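Local atomic coordinates of nucleoside permease NupG (Escherichia coli K-12, PDB entry 7DLA), a protein that carries purine and pyrimidine nucleosides across the bacterial inner membrane, driven by the proton motive force, as a member of the major facilitator superfamily. Residues L3-L7 / S117-L121; L13-L17 / L168-L172; T24-Y28 / E156-Q161; T32-D36 / V89-M95; K281-M285 / F398-F402. The protein carries 1 engineered substitution. One frame throughout, in Å; residues are numbered along the deposited sequence.

Contact 1. Residues L3-L7 / S117-L121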
# COMPACT_ATOMS: atom_id res chain seq x y z
N LEU A 3 -1.53 17.28 22.96
CA LEU A 3 -2.43 16.37 22.19
C LEU A 3 -1.83 16.13 20.80
O LEU A 3 -1.56 14.96 20.47
CB LEU A 3 -3.81 17.02 22.10
CG LEU A 3 -4.89 16.17 21.43
CD1 LEU A 3 -6.26 16.83 21.55
CD2 LEU A 3 -4.55 15.90 19.98
N LYS A 4 -1.64 17.20 20.03
CA LYS A 4 -1.08 17.10 18.68
C LYS A 4 0.10 16.15 18.65
O LYS A 4 0.20 15.31 17.74
CB LYS A 4 -0.67 18.47 18.15
N LEU A 5 1.02 16.28 19.62
CA LEU A 5 2.19 15.41 19.68
C LEU A 5 1.81 13.95 19.85
O LEU A 5 2.44 13.06 19.26
CB LEU A 5 3.09 15.84 20.83
CG LEU A 5 4.35 15.01 21.13
CD1 LEU A 5 5.44 15.29 20.10
CD2 LEU A 5 4.86 15.19 22.56
N GLN A 6 0.82 13.67 20.71
CA GLN A 6 0.33 12.30 20.85
C GLN A 6 -0.07 11.75 19.50
O GLN A 6 0.39 10.68 19.09
CB GLN A 6 -0.86 12.25 21.80
CG GLN A 6 -1.06 10.91 22.48
CD GLN A 6 -2.33 10.86 23.32
OE1 GLN A 6 -3.32 11.51 22.99
NE2 GLN A 6 -2.31 10.06 24.39
N LEU A 7 -0.93 12.49 18.79
CA LEU A 7 -1.42 12.00 17.50
C LEU A 7 -0.26 11.79 16.52
O LEU A 7 -0.26 10.81 15.77
CB LEU A 7 -2.44 12.98 16.95
CG LEU A 7 -3.79 12.82 17.62
CD1 LEU A 7 -4.89 13.35 16.72
CD2 LEU A 7 -4.04 11.37 18.05
N SER A 117 -7.93 9.70 15.70
CA SER A 117 -7.37 11.03 15.53
C SER A 117 -8.45 12.04 15.20
O SER A 117 -8.40 13.20 15.64
CB SER A 117 -6.30 11.02 14.44
OG SER A 117 -5.47 9.87 14.51
N TYR A 118 -9.46 11.63 14.44
CA TYR A 118 -10.56 12.52 14.13
C TYR A 118 -11.22 12.96 15.41
O TYR A 118 -11.26 14.15 15.72
CB TYR A 118 -11.55 11.83 13.22
CG TYR A 118 -11.04 11.72 11.83
CD1 TYR A 118 -9.69 11.90 11.55
CD2 TYR A 118 -11.88 11.45 10.79
CE1 TYR A 118 -9.20 11.76 10.28
CE2 TYR A 118 -11.41 11.35 9.51
CZ TYR A 118 -10.08 11.49 9.25
OH TYR A 118 -9.65 11.40 7.95
N TYR A 119 -11.76 12.03 16.19
CA TYR A 119 -12.48 12.36 17.44
C TYR A 119 -11.60 13.19 18.36
O TYR A 119 -12.09 14.09 19.02
CB TYR A 119 -12.84 11.08 18.17
CG TYR A 119 -13.42 11.26 19.56
CD1 TYR A 119 -14.76 11.50 19.74
CD2 TYR A 119 -12.64 11.13 20.68
CE1 TYR A 119 -15.30 11.65 21.00
CE2 TYR A 119 -13.16 11.26 21.95
CZ TYR A 119 -14.50 11.53 22.11
OH TYR A 119 -15.05 11.68 23.35
N ARG A 120 -10.31 12.86 18.43
CA ARG A 120 -9.37 13.56 19.33
C ARG A 120 -9.33 15.05 19.00
O ARG A 120 -9.31 15.83 19.93
CB ARG A 120 -7.96 13.02 19.09
CG ARG A 120 -7.53 11.98 20.10
CD ARG A 120 -7.76 12.45 21.51
NE ARG A 120 -6.67 13.29 21.96
CZ ARG A 120 -6.39 13.52 23.23
NH1 ARG A 120 -7.14 12.96 24.16
NH2 ARG A 120 -5.38 14.29 23.55
N LEU A 121 -9.26 15.38 17.72
CA LEU A 121 -9.20 16.78 17.25
C LEU A 121 -10.59 17.40 17.28
O LEU A 121 -10.70 18.57 17.58
CB LEU A 121 -8.74 16.79 15.80
CG LEU A 121 -7.48 16.00 15.48
CD1 LEU A 121 -6.98 16.39 14.11
CD2 LEU A 121 -6.42 16.27 16.52
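Leu7 overlaps the side chain of Leu121: its CD1 lies 3.3 Å from Leu121 CD2. The two leucines meet at an oblique angle. Leu7 carries its CG beside its own backbone N, chi1 -78°, which sends CD1 toward helix 92-122. The same methyl lies 3.6 Å from Ser117 CB and 3.9 Å from Arg120 CB. One branch of Leu7 thus touches three residues on facing turns of the other helix. Leu3 extends this apolar strip by one turn, with its CD2 4.0 Å from Leu121 CD2. The end of Leu3 also lies close to the edge of the Arg120 guanidinium, but the modelled fit there is too close to be relied on.

Arg120 reaches across toward helix 3-19 with a chain bent at chi2 and chi3. Gln6 OE1 sits over one face of its guanidinium, displaced toward the rim, 3.5 Å from Arg120 NH2. The amide and guanidinium planes are 66° apart. This is a contact of a carbonyl oxygen with a face, and no hydrogen bond joins the two groups. Gln6 NE2 instead has a weak hydrogen bond to Thr178 OG1. Ser117 OG bonds back to Ile113 O within its own helix.

The segments run antiparallel, at 177°, with axes 10.9 Å apart. Helix 92-122 runs on past the fourth transmembrane span into the cytoplasm. On this extension, 117-121 meets the cytoplasmic start of helix 3-19. Leu7 also touches Ile135, and Arg120 touches Pro180, in the loops that follow helices 128-131 and 160-177.

Contact 2. Residues L13-L17 / L168-L172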
# COMPACT_ATOMS: atom_id res chain seq x y z
N LEU A 13 4.46 5.94 14.52
CA LEU A 13 4.62 4.53 14.88
C LEU A 13 3.80 3.63 13.98
O LEU A 13 4.29 2.60 13.50
CB LEU A 13 4.23 4.31 16.35
CG LEU A 13 5.16 4.90 17.38
CD1 LEU A 13 4.71 4.46 18.73
CD2 LEU A 13 6.53 4.36 17.08
N GLN A 14 2.52 3.99 13.79
CA GLN A 14 1.57 3.26 12.97
C GLN A 14 2.22 2.89 11.65
O GLN A 14 2.04 1.79 11.12
CB GLN A 14 0.33 4.10 12.70
CG GLN A 14 -0.52 3.55 11.57
CD GLN A 14 -1.39 2.39 12.02
OE1 GLN A 14 -1.76 2.30 13.18
NE2 GLN A 14 -1.68 1.48 11.11
N PHE A 15 2.99 3.82 11.11
CA PHE A 15 3.58 3.54 9.81
C PHE A 15 5.03 3.11 9.86
O PHE A 15 5.48 2.41 8.96
CB PHE A 15 3.43 4.76 8.93
CG PHE A 15 2.03 4.99 8.53
CD1 PHE A 15 1.37 4.05 7.77
CD2 PHE A 15 1.35 6.10 8.98
CE1 PHE A 15 0.06 4.24 7.41
CE2 PHE A 15 0.04 6.31 8.62
CZ PHE A 15 -0.61 5.38 7.83
N CYS A 16 5.77 3.51 10.89
CA CYS A 16 7.13 3.04 11.05
C CYS A 16 7.14 1.53 11.11
O CYS A 16 7.90 0.88 10.38
CB CYS A 16 7.73 3.64 12.31
SG CYS A 16 9.49 3.68 12.24
N LEU A 17 6.26 0.95 11.93
CA LEU A 17 6.26 -0.51 12.07
C LEU A 17 6.00 -1.18 10.74
O LEU A 17 6.56 -2.24 10.46
CB LEU A 17 5.23 -0.98 13.11
CG LEU A 17 3.72 -0.99 12.84
CD1 LEU A 17 3.20 -2.27 12.17
CD2 LEU A 17 2.99 -0.76 14.14
N LEU A 168 8.46 -1.85 17.21
CA LEU A 168 7.67 -0.64 17.03
C LEU A 168 6.21 -0.90 17.37
O LEU A 168 5.55 -0.05 17.97
CB LEU A 168 7.71 -0.10 15.60
CG LEU A 168 8.87 0.65 14.94
CD1 LEU A 168 9.54 1.69 15.88
CD2 LEU A 168 9.78 -0.11 14.01
N SER A 169 5.69 -2.06 16.98
CA SER A 169 4.30 -2.37 17.25
C SER A 169 4.03 -2.42 18.74
O SER A 169 3.00 -1.94 19.20
CB SER A 169 3.90 -3.69 16.59
OG SER A 169 4.34 -3.74 15.25
N ALA A 170 4.96 -2.99 19.50
CA ALA A 170 4.79 -3.05 20.95
C ALA A 170 4.91 -1.67 21.58
O ALA A 170 4.11 -1.31 22.45
CB ALA A 170 5.82 -3.99 21.55
N ILE A 171 5.95 -0.92 21.20
CA ILE A 171 6.06 0.48 21.58
C ILE A 171 4.75 1.19 21.30
O ILE A 171 4.22 1.91 22.16
CB ILE A 171 7.23 1.11 20.82
CG1 ILE A 171 8.53 0.38 21.21
CG2 ILE A 171 7.24 2.66 21.00
CD1 ILE A 171 9.82 1.15 21.03
N LEU A 172 4.21 0.99 20.10
CA LEU A 172 2.91 1.49 19.72
C LEU A 172 1.84 1.09 20.71
O LEU A 172 1.19 1.96 21.28
CB LEU A 172 2.55 1.01 18.30
CG LEU A 172 1.34 1.68 17.69
CD1 LEU A 172 1.49 3.15 17.84
CD2 LEU A 172 1.24 1.34 16.22
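Leu13 and Leu172 lie alongside each other, pointing opposite ways, with Leu13 CB 3.3 Å from Leu172 CD1. The other branch of Leu172 serves the next turn: its CD2 is 3.4 Å from Leu17 CD2. These two side chains are nearly perpendicular. Leu17 CB also packs on Leu168 CB at 3.6 Å. Leu168 fits beside Cys16, whose SG is 4.1 Å from Leu168 CG. At the outer margin Leu13 CD1 meets Ile171 CG2 at 3.8 Å.

With its CG between the backbone N and the carbonyl carbon, chi1 74°, Leu17 brings CD2 between Leu172 and Ser169, 3.5 Å from Ser169 OG. That hydroxyl is hydrogen-bonded to Gly165 O one turn earlier, so it meets the leucine while its polar need is met elsewhere. Behind the leucines, Gln14 turns away from helix 160-177. Its OE1 bonds to His76 NE2 and Tyr72 OH, and its NE2 to Thr109 OG1. Leu172 also touches Tyr72 and His76, so it packs between helix 3-19 and helix 68-86.

The segments lie in the first and sixth transmembrane helices. Their axes pass 8.9 Å apart with a signed crossing angle of -162°. No hydrogen bond crosses between them. The interface therefore rests on the shape of apolar side chains, while the polar groups at its border are satisfied within their own helix or by helices 68-86 and 92-122.

Contact 3. Residues T24-Y28 / E156-Q161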
# COMPACT_ATOMS: atom_id res chain seq x y z
N THR A 24 10.93 -4.44 1.74
CA THR A 24 12.10 -5.28 1.73
C THR A 24 11.77 -6.77 1.84
O THR A 24 12.54 -7.59 1.34
CB THR A 24 12.98 -4.82 2.88
OG1 THR A 24 12.21 -4.95 4.07
CG2 THR A 24 13.36 -3.36 2.70
N LEU A 25 10.61 -7.11 2.41
CA LEU A 25 10.27 -8.50 2.72
C LEU A 25 10.32 -9.40 1.48
O LEU A 25 10.63 -10.59 1.58
CB LEU A 25 8.88 -8.57 3.35
CG LEU A 25 8.49 -9.97 3.85
CD1 LEU A 25 9.45 -10.56 4.90
CD2 LEU A 25 7.03 -10.09 4.27
N GLY A 26 10.01 -8.86 0.31
CA GLY A 26 10.18 -9.65 -0.89
C GLY A 26 11.61 -10.10 -1.07
O GLY A 26 11.87 -11.28 -1.27
N SER A 27 12.54 -9.15 -0.97
CA SER A 27 13.99 -9.44 -1.12
C SER A 27 14.44 -10.47 -0.07
O SER A 27 15.14 -11.42 -0.46
CB SER A 27 14.81 -8.17 -1.02
OG SER A 27 14.84 -7.50 -2.27
N TYR A 28 14.04 -10.28 1.19
CA TYR A 28 14.41 -11.19 2.26
C TYR A 28 13.86 -12.58 2.00
O TYR A 28 14.51 -13.58 2.32
CB TYR A 28 13.94 -10.62 3.60
CG TYR A 28 13.84 -11.60 4.74
CD1 TYR A 28 14.97 -12.02 5.48
CD2 TYR A 28 12.59 -12.11 5.10
CE1 TYR A 28 14.85 -12.93 6.55
CE2 TYR A 28 12.46 -13.00 6.15
CZ TYR A 28 13.58 -13.42 6.88
OH TYR A 28 13.34 -14.32 7.91
N GLU A 156 18.31 -5.02 5.41
CA GLU A 156 17.37 -5.11 4.26
C GLU A 156 17.10 -6.60 3.99
O GLU A 156 15.95 -7.04 4.20
CB GLU A 156 17.96 -4.43 3.03
CG GLU A 156 17.35 -3.07 2.74
CD GLU A 156 17.84 -2.41 1.46
OE1 GLU A 156 18.73 -1.54 1.54
OE2 GLU A 156 17.33 -2.77 0.38
N LEU A 157 18.13 -7.32 3.56
CA LEU A 157 18.05 -8.76 3.30
C LEU A 157 17.91 -9.59 4.58
O LEU A 157 17.90 -10.83 4.49
CB LEU A 157 19.31 -9.22 2.56
CG LEU A 157 19.68 -8.42 1.31
CD1 LEU A 157 21.02 -8.84 0.76
CD2 LEU A 157 18.59 -8.51 0.22
N SER A 158 17.80 -8.93 5.74
CA SER A 158 17.88 -9.56 7.06
C SER A 158 16.53 -9.60 7.77
O SER A 158 15.80 -8.60 7.79
CB SER A 158 18.85 -8.80 7.94
OG SER A 158 18.66 -9.20 9.28
N HIS A 159 16.26 -10.75 8.42
CA HIS A 159 15.06 -10.98 9.24
C HIS A 159 14.96 -9.99 10.39
O HIS A 159 13.97 -9.98 11.14
CB HIS A 159 15.06 -12.38 9.85
CG HIS A 159 16.00 -12.53 11.01
ND1 HIS A 159 17.32 -12.12 10.96
CD2 HIS A 159 15.80 -12.98 12.27
CE1 HIS A 159 17.89 -12.35 12.13
NE2 HIS A 159 16.99 -12.86 12.94
N MET A 160 16.01 -9.19 10.57
CA MET A 160 15.99 -8.18 11.61
C MET A 160 14.87 -7.18 11.41
O MET A 160 14.22 -6.76 12.37
CB MET A 160 17.36 -7.50 11.67
CG MET A 160 18.30 -8.17 12.65
SD MET A 160 17.52 -7.97 14.25
CE MET A 160 17.42 -6.19 14.29
N GLN A 161 14.64 -6.78 10.15
CA GLN A 161 13.58 -5.83 9.86
C GLN A 161 12.30 -6.20 10.59
O GLN A 161 11.62 -5.33 11.14
CB GLN A 161 13.35 -5.79 8.35
CG GLN A 161 12.84 -7.11 7.79
CD GLN A 161 12.62 -7.05 6.30
OE1 GLN A 161 13.16 -6.19 5.65
NE2 GLN A 161 11.85 -7.99 5.76
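The Tyr28 ring has Leu157 O at its edge, near the ring plane, 3.3 Å from CD1. The backbone of His159 approaches the ring at a slant, with its N 3.2 Å from Tyr28 CE1. Farther out, Tyr28 OH reaches His159 CB at 3.2 Å. The His159 ring itself leads away, and the tyrosine hydroxyl approaches it obliquely, so the two rings are not stacked. CG of Tyr28 stands anti to the backbone N, chi1 161°, which lays the ring along the turn before helix 160-177.

Smaller groups add to the packing. Ser27 CB touches Leu157 CD2 at 4.0 Å. Thr24 CG2 meets Glu156 CG at 4.0 Å, one side chain set squarely across the other. Gln161 points toward Thr24 and Leu25, but the setting of its amide is doubtful.

The backbone carbonyl Leu157 O takes a hydrogen bond from Thr32 OG1. Ser27 OG bonds to Asn232 and Thr233, and the Glu156 carboxylate to Ser151, Asn232 and His236. Asn232, Thr233 and His236 lie on helix 226-236, part of the seventh transmembrane span, in the other half of the transporter.

The contact thus pairs packing within the N-terminal half with a polar cluster at its border. Its several partners probably stabilise the buried carboxylate. Separately, the Glu156 and Ser27 bonds to helix 226-236 tie the two halves together here, which is consistent with a closed periplasmic side.

Contact 4. Residues T32-D36 / V89-M95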
# COMPACT_ATOMS: atom_id res chain seq x y z
N THR A 32 17.59 -14.08 0.71
CA THR A 32 17.97 -14.85 1.88
C THR A 32 17.23 -16.18 2.00
O THR A 32 17.87 -17.22 2.10
CB THR A 32 17.81 -14.00 3.15
OG1 THR A 32 18.45 -12.74 2.96
CG2 THR A 32 18.39 -14.70 4.35
N LEU A 33 15.91 -16.18 2.00
CA LEU A 33 15.19 -17.43 2.21
C LEU A 33 15.09 -18.31 0.96
O LEU A 33 14.46 -19.37 1.03
CB LEU A 33 13.79 -17.14 2.74
CG LEU A 33 13.66 -16.56 4.15
CD1 LEU A 33 12.39 -17.07 4.83
CD2 LEU A 33 14.86 -16.83 4.98
N LYS A 34 15.66 -17.89 -0.17
CA LYS A 34 15.60 -18.65 -1.41
C LYS A 34 14.16 -19.07 -1.70
O LYS A 34 13.81 -20.25 -1.68
CB LYS A 34 16.53 -19.87 -1.36
CG LYS A 34 18.00 -19.58 -0.93
CD LYS A 34 18.71 -18.54 -1.78
CE LYS A 34 20.22 -18.40 -1.45
NZ LYS A 34 20.63 -18.55 -0.00
N PHE A 35 13.30 -18.07 -1.87
CA PHE A 35 11.90 -18.24 -2.21
C PHE A 35 11.77 -17.91 -3.69
O PHE A 35 12.50 -17.05 -4.19
CB PHE A 35 11.04 -17.28 -1.40
CG PHE A 35 10.58 -17.82 -0.09
CD1 PHE A 35 11.26 -18.87 0.52
CD2 PHE A 35 9.50 -17.26 0.55
CE1 PHE A 35 10.84 -19.37 1.74
CE2 PHE A 35 9.08 -17.75 1.77
CZ PHE A 35 9.76 -18.80 2.38
N ASP A 36 10.86 -18.58 -4.38
CA ASP A 36 10.56 -18.14 -5.74
C ASP A 36 9.54 -17.00 -5.78
O ASP A 36 8.89 -16.65 -4.78
CB ASP A 36 9.99 -19.26 -6.61
CG ASP A 36 8.98 -20.08 -5.87
OD1 ASP A 36 9.04 -20.08 -4.61
OD2 ASP A 36 8.06 -20.60 -6.57
N VAL A 89 10.20 -17.68 10.80
CA VAL A 89 9.52 -18.50 9.81
C VAL A 89 10.51 -18.80 8.70
O VAL A 89 11.21 -17.89 8.23
CB VAL A 89 8.26 -17.80 9.29
CG1 VAL A 89 7.95 -18.26 7.88
CG2 VAL A 89 7.09 -18.04 10.24
N THR A 90 10.57 -20.05 8.27
CA THR A 90 11.54 -20.45 7.27
C THR A 90 10.93 -20.96 5.97
O THR A 90 11.65 -21.04 4.97
CB THR A 90 12.50 -21.50 7.87
OG1 THR A 90 13.26 -22.11 6.83
CG2 THR A 90 11.72 -22.57 8.59
N THR A 91 9.62 -21.24 5.93
CA THR A 91 8.95 -21.79 4.74
C THR A 91 7.89 -20.82 4.17
O THR A 91 7.37 -19.97 4.89
CB THR A 91 8.26 -23.12 5.07
OG1 THR A 91 7.12 -22.88 5.90
CG2 THR A 91 9.21 -23.98 5.85
N PRO A 92 7.56 -20.95 2.87
CA PRO A 92 6.58 -20.03 2.28
C PRO A 92 5.18 -20.17 2.84
O PRO A 92 4.51 -19.17 3.04
CB PRO A 92 6.62 -20.40 0.79
CG PRO A 92 7.94 -20.99 0.61
CD PRO A 92 8.11 -21.83 1.84
N GLU A 93 4.69 -21.39 3.01
CA GLU A 93 3.35 -21.59 3.54
C GLU A 93 3.21 -20.92 4.91
O GLU A 93 2.21 -20.25 5.19
CB GLU A 93 3.04 -23.08 3.62
CG GLU A 93 4.31 -23.93 3.89
CD GLU A 93 5.11 -24.33 2.64
OE1 GLU A 93 5.60 -25.47 2.62
OE2 GLU A 93 5.23 -23.53 1.67
N ALA A 94 4.25 -21.06 5.74
CA ALA A 94 4.27 -20.40 7.04
C ALA A 94 4.36 -18.89 6.90
O ALA A 94 3.69 -18.17 7.64
CB ALA A 94 5.45 -20.91 7.86
N MET A 95 5.22 -18.41 6.01
CA MET A 95 5.29 -16.97 5.78
C MET A 95 3.92 -16.43 5.41
O MET A 95 3.48 -15.41 5.95
CB MET A 95 6.31 -16.64 4.69
CG MET A 95 6.70 -15.17 4.67
SD MET A 95 7.28 -14.63 6.33
CE MET A 95 9.06 -14.75 6.15
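Phe35 and Pro92 form the dense part of the contact. The proline sets its CG over one face of the phenylalanine ring, 3.5 Å from the ring centroid and 19° off the normal. This is a CH-pi contact, displaced a little toward the rim. Pro92 CB and CD also lie near the far end of the ring, with CD 3.5 Å from Phe35 CZ. Two other groups meet the ring at its edge, near its plane: Thr90 O, 3.7 Å from CE1, and Met95 CB, 4.2 Å from CE2. A chi1 of -90°, with CG beside the backbone N, turns the Phe35 ring toward Pro92 at the start of helix 92-122. Met29 and Ile40 also touch the ring, so it is buried between the helices.

The Leu33 side is looser. Its CD1 lies 3.7 Å from Val89 O and 4.3 Å from Met95 CE. Thr90 points its side chain away and is exposed, as is Lys34, where the backbone takes a positive phi as it leaves helix 25-32.

Thr91 is the N-cap of helix 92-122. Its OG1 accepts a weak bond from Ala94 N at 3.4 Å. Pro92 follows directly as the first residue of the helix. The arrangement is a capped helix start with a proline in its first turn, packed against the periplasmic loop between the first two transmembrane helices.

Contact 5. Residues K281-M285 / F398-F402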
# COMPACT_ATOMS: atom_id res chain seq x y z
N LYS A 281 -11.11 12.43 -15.80
CA LYS A 281 -10.69 11.43 -16.77
C LYS A 281 -9.24 11.65 -17.20
O LYS A 281 -8.47 10.69 -17.26
CB LYS A 281 -11.65 11.48 -17.95
CG LYS A 281 -13.04 10.91 -17.64
CD LYS A 281 -13.94 10.90 -18.88
CE LYS A 281 -15.32 10.35 -18.55
NZ LYS A 281 -15.97 9.78 -19.74
N ASN A 282 -8.85 12.90 -17.47
CA ASN A 282 -7.46 13.22 -17.80
C ASN A 282 -6.50 12.90 -16.67
O ASN A 282 -5.39 12.41 -16.92
CB ASN A 282 -7.28 14.69 -18.20
CG ASN A 282 -7.88 15.01 -19.54
OD1 ASN A 282 -8.06 14.12 -20.38
ND2 ASN A 282 -8.22 16.28 -19.76
N VAL A 283 -6.88 13.16 -15.42
CA VAL A 283 -5.92 12.85 -14.37
C VAL A 283 -5.73 11.33 -14.26
O VAL A 283 -4.59 10.84 -14.14
CB VAL A 283 -6.35 13.50 -13.05
CG1 VAL A 283 -5.86 12.71 -11.87
CG2 VAL A 283 -5.81 14.93 -13.00
N MET A 284 -6.82 10.57 -14.36
CA MET A 284 -6.72 9.11 -14.40
C MET A 284 -5.88 8.63 -15.59
O MET A 284 -5.13 7.64 -15.48
CB MET A 284 -8.13 8.50 -14.44
CG MET A 284 -8.64 7.96 -13.09
SD MET A 284 -10.23 7.07 -13.22
CE MET A 284 -11.19 8.30 -14.12
N MET A 285 -5.97 9.32 -16.72
CA MET A 285 -5.14 8.96 -17.85
C MET A 285 -3.67 9.24 -17.56
O MET A 285 -2.80 8.47 -17.99
CB MET A 285 -5.57 9.73 -19.10
CG MET A 285 -4.96 9.24 -20.42
SD MET A 285 -5.61 7.64 -21.01
CE MET A 285 -4.21 6.99 -21.91
N PHE A 398 -8.57 2.07 -21.69
CA PHE A 398 -9.15 3.23 -21.02
C PHE A 398 -9.46 4.33 -22.01
O PHE A 398 -10.51 4.97 -21.91
CB PHE A 398 -8.23 3.72 -19.92
CG PHE A 398 -8.84 4.80 -19.06
CD1 PHE A 398 -9.60 4.46 -17.95
CD2 PHE A 398 -8.67 6.13 -19.37
CE1 PHE A 398 -10.17 5.44 -17.16
CE2 PHE A 398 -9.25 7.11 -18.58
CZ PHE A 398 -9.99 6.76 -17.48
N MET A 399 -8.57 4.53 -22.99
CA MET A 399 -8.82 5.47 -24.08
C MET A 399 -10.11 5.14 -24.83
O MET A 399 -10.89 6.05 -25.16
CB MET A 399 -7.60 5.45 -24.99
CG MET A 399 -6.74 6.70 -24.93
SD MET A 399 -5.14 6.35 -25.70
CE MET A 399 -4.32 7.95 -25.59
N ALA A 400 -10.35 3.86 -25.10
CA ALA A 400 -11.65 3.43 -25.62
C ALA A 400 -12.76 3.93 -24.72
O ALA A 400 -13.64 4.67 -25.17
CB ALA A 400 -11.71 1.92 -25.79
N MET A 401 -12.74 3.56 -23.43
CA MET A 401 -13.85 3.94 -22.56
C MET A 401 -14.07 5.46 -22.48
O MET A 401 -15.22 5.89 -22.39
CB MET A 401 -13.71 3.39 -21.14
CG MET A 401 -14.19 4.41 -20.06
SD MET A 401 -14.48 3.80 -18.39
CE MET A 401 -14.92 5.32 -17.59
N PHE A 402 -13.02 6.30 -22.52
CA PHE A 402 -13.24 7.72 -22.20
C PHE A 402 -13.24 8.63 -23.43
O PHE A 402 -13.29 9.85 -23.27
CB PHE A 402 -12.21 8.25 -21.19
CG PHE A 402 -10.94 8.86 -21.80
CD1 PHE A 402 -10.19 8.19 -22.76
CD2 PHE A 402 -10.55 10.17 -21.46
CE1 PHE A 402 -9.04 8.79 -23.31
CE2 PHE A 402 -9.40 10.76 -22.01
CZ PHE A 402 -8.65 10.07 -22.94
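A methionine-aromatic cluster joins the cytoplasmic ends of the ninth and twelfth transmembrane helices. Met285 is in contact with two rings. Its SD lies 5.0 Å from the centroid of Phe398 and 4.8 Å from that of Phe402, approaching both obliquely. Met285 has its CG anti to the backbone N, chi1 -168°, and a bend at chi2 then brings the sulfur toward helix 380-402. Beyond the sulfur, Met285 CE meets Met399 CE at 3.8 Å, where the two methionine chains lie crosswise.

Met284 takes another part of Phe398. Its CE is at the ring edge, near the plane, 3.9 Å from CZ, and its SD is 5.3 Å from the Phe398 centroid. Phe398 also meets the ring of Phe216, on helix 208-222, and Met284 touches Phe213 there. Toward the membrane surface, the extended Lys281 chain runs beside Phe402, the two side chains heading opposite ways. The aliphatic part does the touching, with Lys281 CB 3.9 Å from Phe402 CD2. Asn282 OD1 lies at the edge of the Phe402 ring, in its plane, 4.0 Å from CE2. The amide and ring planes are 80° apart. Asn282 ND2 has a weak hydrogen bond to Tyr278 O.

The segments are antiparallel, at 176°, with axes 11.3 Å apart. Large side chains span this wide spacing. Cohesion here comes from dispersion and from the sulfur-ring contacts of flexible methionines, not from hydrogen bonds between the segments.

How the contacts relate
Contacts 1 to 4 all lie in the N-terminal six-helix half, and contact 5 follows later in the chain, in the C-terminal half. Contacts 1 and 2 share helix 3-19, and contacts 2 and 3 share helix 160-177; each pair has centres about 17 Å apart. Contacts 1 and 4 use the two ends of helix 92-122, with centres about 39 Å apart, so this helix spans from the periplasmic to the cytoplasmic side. Contact 4 is nested inside the loop closed by contact 3 and packs on it, with Tyr28 CE2 3.8 Å from Met95 CE. Contacts 3 and 4 thus represent the periplasmic face, and contacts 1 and 5 the cytoplasmic face.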